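Local coordinates for protein hydrolase (Thermus thermophilus, PDB 1UFO) that is an alpha/beta hydrolase-fold protein of unknown substrate that probably works through a serine nucleophile, at residues A11-L16 against K89-R94; P106-G111 against A229-W234; V118-L123 against L175-G180. One frame throughout, in Å; residues are numbered along the deposited sequence.

Interaction 1: A11-L16 against K89-R94; sequences AGLSVL and KEEARR
E91 is the first residue of the helical segment to meet the strand hairpin: its CB lies 3.7 Å from CD1 of L13, and CG is only slightly farther from the same methyl. The two side chains cross at about a right angle; L13 touches the aliphatic root of the glutamate and not its charged end. That end runs on, extended beyond CG, to a salt bridge with R65. One turn later R94 meets A11 with two parts of its chain. Its CB packs on the A11 methyl, CB to CB 3.6 Å, where the backbones come nearest. CG of R94 stands beside the backbone N and the chain bends at chi3 (-69°), bringing the guanidinium back past A11. There NH2 gives a weak hydrogen bond to A11 O, 2.9 Å long but bent to 121° at the hydrogen, with the oxygen near the guanidinium plane. The other edge of the same group grips E90 side-on, NE to OE1 at 2.7 Å and NH1 to OE2 at 3.0 Å. The salt bridge within helix 77-103 thus fixes the rotation of the guanidinium, while the bond to the turn before strand 13-20 adds a lesser, poorly aligned hold.

Interaction 2: P106-G111 against A229-W234; sequences PLFLAG and AFLEHW
F108 and L231 make the closest approach between strand 107-112 and helix 221-236, with CD2 of the ring 3.4 Å from CD2 of the leucine. The two side chains slide past each other in opposite directions, and the leucine methyl comes obliquely to the ring, near CG and CD2. At the far end of the phenylalanine, CZ reaches the helix backbone, 3.7 Å from L231 O. A looser touch completes the first shell: CB of W234 lies 4.2 Å from F108 CE2, near the ring plane and at its edge. The contact is wholly apolar between side chains, with no hydrogen bond joining the segments.

With CG beside its backbone N (chi1 -64°), F108 extends its ring from the strand toward the helix. L231 sets out across the line between the segments, yet its branched end comes nearer and delivers CD2 to the ring. The indole of W234 instead leads away from the strand after CB. It turns an edge to F230, with W234 CD1 3.5 Å above the plane of that ring and over its centre, and H233 CD2 lies over one indole face.

Farther out, F52 of strand 52-56 touches both F108 and L231, and L133 of strand 132-135 packs against L231. The helix therefore covers one side of the central sheet of the alpha/beta hydrolase fold, while A229 and H233 on it pack against A229 and L222 of the second subunit.

Interaction 3: V118-L123 against L175-G180; sequences VAHLLL and LLHLHG
H120 meets H177 through their imidazole edges, NE2 to NE2 at 2.8 Å, in a nearly straight hydrogen bond (169°) that either ring could donate. The side chains come from opposite directions, one from helix 114-124 and the other from strand 175-180. Each nitrogen lies near the plane of the partner ring. The rings meet rim to rim, with centroids 5.1 Å apart and planes inclined by 30°, so neither covers the face of the other. On the helix side the side chain leaves alongside the strand, and with chi1 at -86° its end swings toward H177. Its ND1 is hydrogen-bonded to the hydroxyl of Y170, and both ring nitrogens of H120 therefore have partners. Beside the hydrogen bond, CE1 of H120 lies 3.8 Å from CD2 of L175, whose side chain crosses that of the histidine at about a right angle. L123 directs its CB toward the strand but makes no close contact; Y170 and P129 pack against it.

T194 of helix 188-198 touches both imidazoles, and M191 and L195 add further cover to H177. All three touching residues are buried, so the histidine pair forms a polar bridge between helix and sheet within largely apolar surroundings. Whichever ring accepts must have an NE2 without hydrogen, and is then neutral with its hydrogen on ND1, while the donor carries N-H at NE2; these buried surroundings probably disfavour a charge on the donor as well.

How the interactions relate
Interactions 2 and 3 are buried, whereas interaction 1 lies at a partly exposed margin, and their chemistry differs accordingly: an arginine bond beside a salt bridge in interaction 1, apolar side chains in interaction 2, and a buried histidine pair in interaction 3. All three join a helix to the same sheet, interaction 1 at the turn beside its outer strands. Strand 107-112 leads directly into helix 114-124, probably through the nucleophile elbow, so interactions 2 and 3 share a continuous piece of chain. They also touch through F230 on L175 and L176, and L109 on L122. Helix 77-103 joins interaction 1 to interaction 3, with K89 and R93 packing against V118, L121 and L122.

Interaction 1: A11-L16 against K89-R94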
loop_
_atom_site.group_PDB
_atom_site.type_symbol
_atom_site.label_atom_id
_atom_site.label_comp_id
_atom_site.label_asym_id
_atom_site.label_seq_id
_atom_site.Cartn_x
_atom_site.Cartn_y
_atom_site.Cartn_z
ATOM N N ALA A 11 -10.628 -14.463 -27.745
ATOM C CA ALA A 11 -10.729 -13.373 -28.716
ATOM C C ALA A 11 -9.699 -13.593 -29.816
ATOM O O ALA A 11 -9.124 -12.656 -30.409
ATOM C CB ALA A 11 -10.487 -12.052 -27.977
ATOM N N GLY A 12 -9.420 -14.861 -30.085
ATOM C CA GLY A 12 -8.485 -15.178 -31.134
ATOM C C GLY A 12 -7.008 -15.095 -30.824
ATOM O O GLY A 12 -6.184 -15.301 -31.720
ATOM N N LEU A 13 -6.654 -14.795 -29.577
ATOM C CA LEU A 13 -5.274 -14.725 -29.155
ATOM C C LEU A 13 -4.890 -15.890 -28.218
ATOM O O LEU A 13 -5.770 -16.406 -27.503
ATOM C CB LEU A 13 -5.065 -13.449 -28.386
ATOM C CG LEU A 13 -5.173 -12.266 -29.318
ATOM C CD1 LEU A 13 -5.734 -11.088 -28.485
ATOM C CD2 LEU A 13 -3.797 -11.996 -29.959
ATOM N N SER A 14 -3.600 -16.241 -28.235
ATOM C CA SER A 14 -3.040 -17.309 -27.402
ATOM C C SER A 14 -2.767 -16.714 -26.019
ATOM O O SER A 14 -1.892 -15.829 -25.880
ATOM C CB SER A 14 -1.732 -17.852 -27.976
ATOM O OG SER A 14 -1.347 -18.982 -27.205
ATOM N N VAL A 15 -3.534 -17.170 -25.035
ATOM C CA VAL A 15 -3.381 -16.570 -23.705
ATOM C C VAL A 15 -2.800 -17.555 -22.684
ATOM O O VAL A 15 -3.355 -18.643 -22.504
ATOM C CB VAL A 15 -4.776 -16.093 -23.244
ATOM C CG1 VAL A 15 -4.679 -15.363 -21.940
ATOM C CG2 VAL A 15 -5.334 -15.107 -24.264
ATOM N N LEU A 16 -1.675 -17.198 -22.034
ATOM C CA LEU A 16 -1.131 -18.026 -20.959
ATOM C C LEU A 16 -2.053 -17.888 -19.745
ATOM O O LEU A 16 -2.446 -16.778 -19.313
ATOM C CB LEU A 16 0.285 -17.570 -20.636
ATOM C CG LEU A 16 0.960 -18.286 -19.490
ATOM C CD1 LEU A 16 1.193 -19.666 -19.926
ATOM C CD2 LEU A 16 2.363 -17.613 -19.163
ATOM N N LYS A 89 -3.767 -2.526 -26.138
ATOM C CA LYS A 89 -5.020 -2.100 -25.558
ATOM C C LYS A 89 -6.210 -2.749 -26.244
ATOM O O LYS A 89 -7.113 -3.274 -25.577
ATOM C CB LYS A 89 -5.160 -0.547 -25.709
ATOM C CG LYS A 89 -6.500 -0.019 -25.200
ATOM C CD LYS A 89 -6.970 1.238 -25.939
ATOM C CE LYS A 89 -7.317 0.876 -27.362
ATOM N NZ LYS A 89 -8.015 1.999 -28.048
ATOM N N GLU A 90 -6.240 -2.681 -27.583
ATOM C CA GLU A 90 -7.434 -3.172 -28.302
ATOM C C GLU A 90 -7.581 -4.668 -28.089
ATOM O O GLU A 90 -8.709 -5.149 -27.920
ATOM C CB GLU A 90 -7.295 -2.776 -29.772
ATOM C CG GLU A 90 -8.447 -3.109 -30.654
ATOM C CD GLU A 90 -8.421 -4.593 -31.066
ATOM O OE1 GLU A 90 -9.528 -5.055 -31.377
ATOM O OE2 GLU A 90 -7.350 -5.250 -31.131
ATOM N N GLU A 91 -6.462 -5.374 -28.091
ATOM C CA GLU A 91 -6.471 -6.850 -27.877
ATOM C C GLU A 91 -6.908 -7.165 -26.451
ATOM O O GLU A 91 -7.694 -8.086 -26.201
ATOM C CB GLU A 91 -5.067 -7.454 -28.092
ATOM C CG GLU A 91 -4.695 -7.393 -29.587
ATOM C CD GLU A 91 -3.246 -7.549 -29.847
ATOM O OE1 GLU A 91 -2.449 -7.555 -28.892
ATOM O OE2 GLU A 91 -2.900 -7.673 -31.059
ATOM N N ALA A 92 -6.370 -6.405 -25.480
ATOM C CA ALA A 92 -6.686 -6.697 -24.101
ATOM C C ALA A 92 -8.154 -6.529 -23.815
ATOM O O ALA A 92 -8.731 -7.284 -23.044
ATOM C CB ALA A 92 -5.863 -5.725 -23.182
ATOM N N ARG A 93 -8.793 -5.518 -24.419
ATOM C CA ARG A 93 -10.200 -5.336 -24.125
ATOM C C ARG A 93 -10.985 -6.559 -24.657
ATOM O O ARG A 93 -11.898 -7.063 -23.955
ATOM C CB ARG A 93 -10.732 -4.058 -24.750
ATOM C CG ARG A 93 -12.088 -3.775 -24.214
ATOM C CD ARG A 93 -12.581 -2.407 -24.570
ATOM N NE ARG A 93 -13.907 -2.219 -23.943
ATOM C CZ ARG A 93 -14.449 -1.032 -23.731
ATOM N NH1 ARG A 93 -15.667 -0.944 -23.191
ATOM N NH2 ARG A 93 -13.756 0.069 -24.034
ATOM N N ARG A 94 -10.616 -7.036 -25.845
ATOM C CA ARG A 94 -11.333 -8.221 -26.401
ATOM C C ARG A 94 -11.071 -9.466 -25.553
ATOM O O ARG A 94 -12.032 -10.238 -25.249
ATOM C CB ARG A 94 -10.968 -8.458 -27.872
ATOM C CG ARG A 94 -11.647 -7.406 -28.784
ATOM C CD ARG A 94 -11.440 -7.735 -30.242
ATOM N NE ARG A 94 -10.038 -7.569 -30.623
ATOM C CZ ARG A 94 -9.149 -8.526 -30.890
ATOM N NH1 ARG A 94 -7.885 -8.194 -31.209
ATOM N NH2 ARG A 94 -9.494 -9.809 -30.845
#

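Interaction 2: P106-G111 against A229-W234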
loop_
_atom_site.group_PDB
_atom_site.type_symbol
_atom_site.label_atom_id
_atom_site.label_comp_id
_atom_site.label_asym_id
_atom_site.label_seq_id
_atom_site.Cartn_x
_atom_site.Cartn_y
_atom_site.Cartn_z
ATOM N N PRO A 106 -15.579 -11.951 -11.474
ATOM C CA PRO A 106 -15.192 -10.525 -11.438
ATOM C C PRO A 106 -13.820 -10.412 -12.100
ATOM O O PRO A 106 -12.938 -11.239 -11.820
ATOM C CB PRO A 106 -15.060 -10.256 -9.971
ATOM C CG PRO A 106 -16.055 -11.167 -9.327
ATOM C CD PRO A 106 -15.925 -12.452 -10.124
ATOM N N LEU A 107 -13.642 -9.346 -12.907
ATOM C CA LEU A 107 -12.379 -9.202 -13.621
ATOM C C LEU A 107 -11.626 -7.969 -13.162
ATOM O O LEU A 107 -12.219 -6.857 -13.029
ATOM C CB LEU A 107 -12.594 -9.137 -15.145
ATOM C CG LEU A 107 -11.235 -9.145 -15.945
ATOM C CD1 LEU A 107 -11.231 -9.948 -17.224
ATOM C CD2 LEU A 107 -10.958 -7.633 -16.219
ATOM N N PHE A 108 -10.336 -8.185 -12.928
ATOM C CA PHE A 108 -9.415 -7.112 -12.533
ATOM C C PHE A 108 -8.321 -7.025 -13.553
ATOM O O PHE A 108 -8.067 -7.988 -14.293
ATOM C CB PHE A 108 -8.766 -7.447 -11.198
ATOM C CG PHE A 108 -9.719 -7.523 -10.084
ATOM C CD1 PHE A 108 -10.364 -8.710 -9.752
ATOM C CD2 PHE A 108 -9.961 -6.387 -9.340
ATOM C CE1 PHE A 108 -11.273 -8.754 -8.651
ATOM C CE2 PHE A 108 -10.851 -6.393 -8.231
ATOM C CZ PHE A 108 -11.509 -7.564 -7.874
ATOM N N LEU A 109 -7.693 -5.853 -13.643
ATOM C CA LEU A 109 -6.531 -5.722 -14.557
ATOM C C LEU A 109 -5.246 -5.427 -13.746
ATOM O O LEU A 109 -5.315 -4.741 -12.700
ATOM C CB LEU A 109 -6.692 -4.527 -15.474
ATOM C CG LEU A 109 -7.858 -4.451 -16.392
ATOM C CD1 LEU A 109 -7.696 -3.068 -17.209
ATOM C CD2 LEU A 109 -7.807 -5.643 -17.399
ATOM N N ALA A 110 -4.106 -5.902 -14.242
ATOM C CA ALA A 110 -2.804 -5.518 -13.654
ATOM C C ALA A 110 -1.945 -5.182 -14.842
ATOM O O ALA A 110 -2.021 -5.856 -15.864
ATOM C CB ALA A 110 -2.208 -6.630 -12.849
ATOM N N GLY A 111 -1.187 -4.075 -14.774
ATOM C CA GLY A 111 -0.281 -3.790 -15.878
ATOM C C GLY A 111 1.068 -3.401 -15.277
ATOM O O GLY A 111 1.070 -2.755 -14.220
ATOM N N ALA A 229 -3.627 -7.598 -1.816
ATOM C CA ALA A 229 -4.541 -7.123 -0.742
ATOM C C ALA A 229 -5.568 -6.139 -1.327
ATOM O O ALA A 229 -6.709 -6.210 -0.971
ATOM C CB ALA A 229 -3.707 -6.409 0.391
ATOM N N PHE A 230 -5.142 -5.242 -2.206
ATOM C CA PHE A 230 -6.028 -4.263 -2.813
ATOM C C PHE A 230 -7.108 -4.964 -3.617
ATOM O O PHE A 230 -8.266 -4.587 -3.496
ATOM C CB PHE A 230 -5.178 -3.337 -3.695
ATOM C CG PHE A 230 -5.944 -2.154 -4.267
ATOM C CD1 PHE A 230 -6.071 -0.953 -3.517
ATOM C CD2 PHE A 230 -6.471 -2.193 -5.557
ATOM C CE1 PHE A 230 -6.692 0.150 -4.061
ATOM C CE2 PHE A 230 -7.106 -1.043 -6.111
ATOM C CZ PHE A 230 -7.220 0.147 -5.355
ATOM N N LEU A 231 -6.693 -5.958 -4.421
ATOM C CA LEU A 231 -7.693 -6.744 -5.218
ATOM C C LEU A 231 -8.651 -7.501 -4.283
ATOM O O LEU A 231 -9.848 -7.462 -4.537
ATOM C CB LEU A 231 -7.014 -7.780 -6.088
ATOM C CG LEU A 231 -6.120 -7.184 -7.196
ATOM C CD1 LEU A 231 -5.613 -8.324 -8.102
ATOM C CD2 LEU A 231 -6.857 -6.085 -7.964
ATOM N N GLU A 232 -8.158 -8.135 -3.238
ATOM C CA GLU A 232 -9.109 -8.867 -2.391
ATOM C C GLU A 232 -10.067 -7.918 -1.694
ATOM O O GLU A 232 -11.255 -8.261 -1.563
ATOM C CB GLU A 232 -8.448 -9.751 -1.391
ATOM C CG GLU A 232 -7.670 -10.871 -2.077
ATOM C CD GLU A 232 -7.199 -11.907 -1.106
ATOM O OE1 GLU A 232 -7.505 -13.096 -1.341
ATOM O OE2 GLU A 232 -6.499 -11.610 -0.116
ATOM N N HIS A 233 -9.584 -6.720 -1.271
ATOM C CA HIS A 233 -10.496 -5.774 -0.617
ATOM C C HIS A 233 -11.649 -5.421 -1.573
ATOM O O HIS A 233 -12.821 -5.443 -1.188
ATOM C CB HIS A 233 -9.704 -4.491 -0.283
ATOM C CG HIS A 233 -10.568 -3.455 0.355
ATOM N ND1 HIS A 233 -11.004 -3.566 1.653
ATOM C CD2 HIS A 233 -11.170 -2.351 -0.168
ATOM C CE1 HIS A 233 -11.856 -2.579 1.897
ATOM N NE2 HIS A 233 -11.977 -1.832 0.809
ATOM N N TRP A 234 -11.327 -5.101 -2.836
ATOM C CA TRP A 234 -12.384 -4.702 -3.761
ATOM C C TRP A 234 -13.242 -5.907 -4.228
ATOM O O TRP A 234 -14.399 -5.733 -4.510
ATOM C CB TRP A 234 -11.820 -3.901 -4.972
ATOM C CG TRP A 234 -11.367 -2.550 -4.480
ATOM C CD1 TRP A 234 -10.036 -2.061 -4.333
ATOM C CD2 TRP A 234 -12.212 -1.554 -3.915
ATOM N NE1 TRP A 234 -10.100 -0.863 -3.684
ATOM C CE2 TRP A 234 -11.392 -0.513 -3.422
ATOM C CE3 TRP A 234 -13.600 -1.439 -3.776
ATOM C CZ2 TRP A 234 -11.932 0.633 -2.779
ATOM C CZ3 TRP A 234 -14.136 -0.315 -3.172
ATOM C CH2 TRP A 234 -13.303 0.711 -2.675
#

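Interaction 3: V118-L123 against L175-G180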
loop_
_atom_site.group_PDB
_atom_site.type_symbol
_atom_site.label_atom_id
_atom_site.label_comp_id
_atom_site.label_asym_id
_atom_site.label_seq_id
_atom_site.Cartn_x
_atom_site.Cartn_y
_atom_site.Cartn_z
ATOM N N VAL A 118 -1.262 0.965 -20.665
ATOM C CA VAL A 118 -2.362 0.352 -21.419
ATOM C C VAL A 118 -3.596 0.252 -20.525
ATOM O O VAL A 118 -4.700 0.452 -20.997
ATOM C CB VAL A 118 -1.934 -1.030 -21.940
ATOM C CG1 VAL A 118 -3.183 -1.777 -22.634
ATOM C CG2 VAL A 118 -0.859 -0.812 -22.986
ATOM N N ALA A 119 -3.426 -0.136 -19.252
ATOM C CA ALA A 119 -4.575 -0.179 -18.318
ATOM C C ALA A 119 -5.250 1.212 -18.290
ATOM O O ALA A 119 -6.505 1.307 -18.273
ATOM C CB ALA A 119 -4.058 -0.619 -16.901
ATOM N N HIS A 120 -4.450 2.275 -18.242
ATOM C CA HIS A 120 -5.007 3.629 -18.281
ATOM C C HIS A 120 -5.771 3.906 -19.587
ATOM O O HIS A 120 -6.882 4.460 -19.540
ATOM C CB HIS A 120 -3.872 4.620 -18.070
ATOM C CG HIS A 120 -3.601 4.876 -16.629
ATOM N ND1 HIS A 120 -4.336 5.770 -15.871
ATOM C CD2 HIS A 120 -2.634 4.378 -15.798
ATOM C CE1 HIS A 120 -3.823 5.818 -14.650
ATOM N NE2 HIS A 120 -2.791 4.983 -14.574
ATOM N N LEU A 121 -5.193 3.527 -20.716
ATOM C CA LEU A 121 -5.860 3.719 -21.996
ATOM C C LEU A 121 -7.257 3.003 -21.948
ATOM O O LEU A 121 -8.243 3.536 -22.446
ATOM C CB LEU A 121 -5.066 3.113 -23.154
ATOM C CG LEU A 121 -3.761 3.763 -23.556
ATOM C CD1 LEU A 121 -3.060 3.041 -24.603
ATOM C CD2 LEU A 121 -4.096 5.219 -24.008
ATOM N N LEU A 122 -7.318 1.788 -21.392
ATOM C CA LEU A 122 -8.585 1.059 -21.303
ATOM C C LEU A 122 -9.575 1.787 -20.420
ATOM O O LEU A 122 -10.779 1.865 -20.793
ATOM C CB LEU A 122 -8.355 -0.375 -20.739
ATOM C CG LEU A 122 -7.677 -1.326 -21.715
ATOM C CD1 LEU A 122 -6.999 -2.552 -20.929
ATOM C CD2 LEU A 122 -8.706 -1.833 -22.768
ATOM N N LEU A 123 -9.125 2.278 -19.240
ATOM C CA LEU A 123 -10.056 3.012 -18.380
ATOM C C LEU A 123 -10.532 4.297 -19.075
ATOM O O LEU A 123 -11.713 4.662 -18.950
ATOM C CB LEU A 123 -9.406 3.372 -17.002
ATOM C CG LEU A 123 -9.075 2.171 -16.142
ATOM C CD1 LEU A 123 -8.281 2.627 -14.960
ATOM C CD2 LEU A 123 -10.343 1.483 -15.647
ATOM N N LEU A 175 -8.276 1.964 -8.338
ATOM C CA LEU A 175 -6.999 2.002 -9.021
ATOM C C LEU A 175 -5.883 2.213 -8.037
ATOM O O LEU A 175 -5.876 3.180 -7.281
ATOM C CB LEU A 175 -6.988 3.170 -10.061
ATOM C CG LEU A 175 -5.639 3.566 -10.711
ATOM C CD1 LEU A 175 -5.185 2.379 -11.478
ATOM C CD2 LEU A 175 -5.823 4.716 -11.625
ATOM N N LEU A 176 -4.924 1.287 -8.063
ATOM C CA LEU A 176 -3.760 1.412 -7.155
ATOM C C LEU A 176 -2.491 1.504 -7.968
ATOM O O LEU A 176 -2.264 0.632 -8.800
ATOM C CB LEU A 176 -3.632 0.168 -6.209
ATOM C CG LEU A 176 -2.327 0.055 -5.476
ATOM C CD1 LEU A 176 -2.257 1.310 -4.535
ATOM C CD2 LEU A 176 -2.325 -1.235 -4.656
ATOM N N HIS A 177 -1.709 2.566 -7.772
ATOM C CA HIS A 177 -0.411 2.686 -8.457
ATOM C C HIS A 177 0.632 2.201 -7.435
ATOM O O HIS A 177 0.626 2.613 -6.272
ATOM C CB HIS A 177 -0.104 4.132 -8.872
ATOM C CG HIS A 177 -0.336 4.414 -10.307
ATOM N ND1 HIS A 177 0.632 4.174 -11.273
ATOM C CD2 HIS A 177 -1.439 4.858 -10.992
ATOM C CE1 HIS A 177 0.131 4.472 -12.474
ATOM N NE2 HIS A 177 -1.124 4.874 -12.318
ATOM N N LEU A 178 1.506 1.275 -7.864
ATOM C CA LEU A 178 2.546 0.746 -6.974
ATOM C C LEU A 178 3.862 1.163 -7.641
ATOM O O LEU A 178 4.051 0.954 -8.855
ATOM C CB LEU A 178 2.484 -0.808 -6.888
ATOM C CG LEU A 178 1.096 -1.235 -6.384
ATOM C CD1 LEU A 178 0.164 -1.690 -7.554
ATOM C CD2 LEU A 178 1.312 -2.447 -5.405
ATOM N N HIS A 179 4.775 1.777 -6.877
ATOM C CA HIS A 179 5.994 2.314 -7.495
ATOM C C HIS A 179 7.186 2.247 -6.560
ATOM O O HIS A 179 7.035 2.090 -5.358
ATOM C CB HIS A 179 5.755 3.814 -7.748
ATOM C CG HIS A 179 6.269 4.324 -9.054
ATOM N ND1 HIS A 179 5.520 4.224 -10.221
ATOM C CD2 HIS A 179 7.440 4.933 -9.407
ATOM C CE1 HIS A 179 6.205 4.729 -11.236
ATOM N NE2 HIS A 179 7.380 5.174 -10.769
ATOM N N GLY A 180 8.370 2.348 -7.174
ATOM C CA GLY A 180 9.612 2.381 -6.382
ATOM C C GLY A 180 10.103 3.815 -6.374
ATOM O O GLY A 180 10.121 4.503 -7.392
#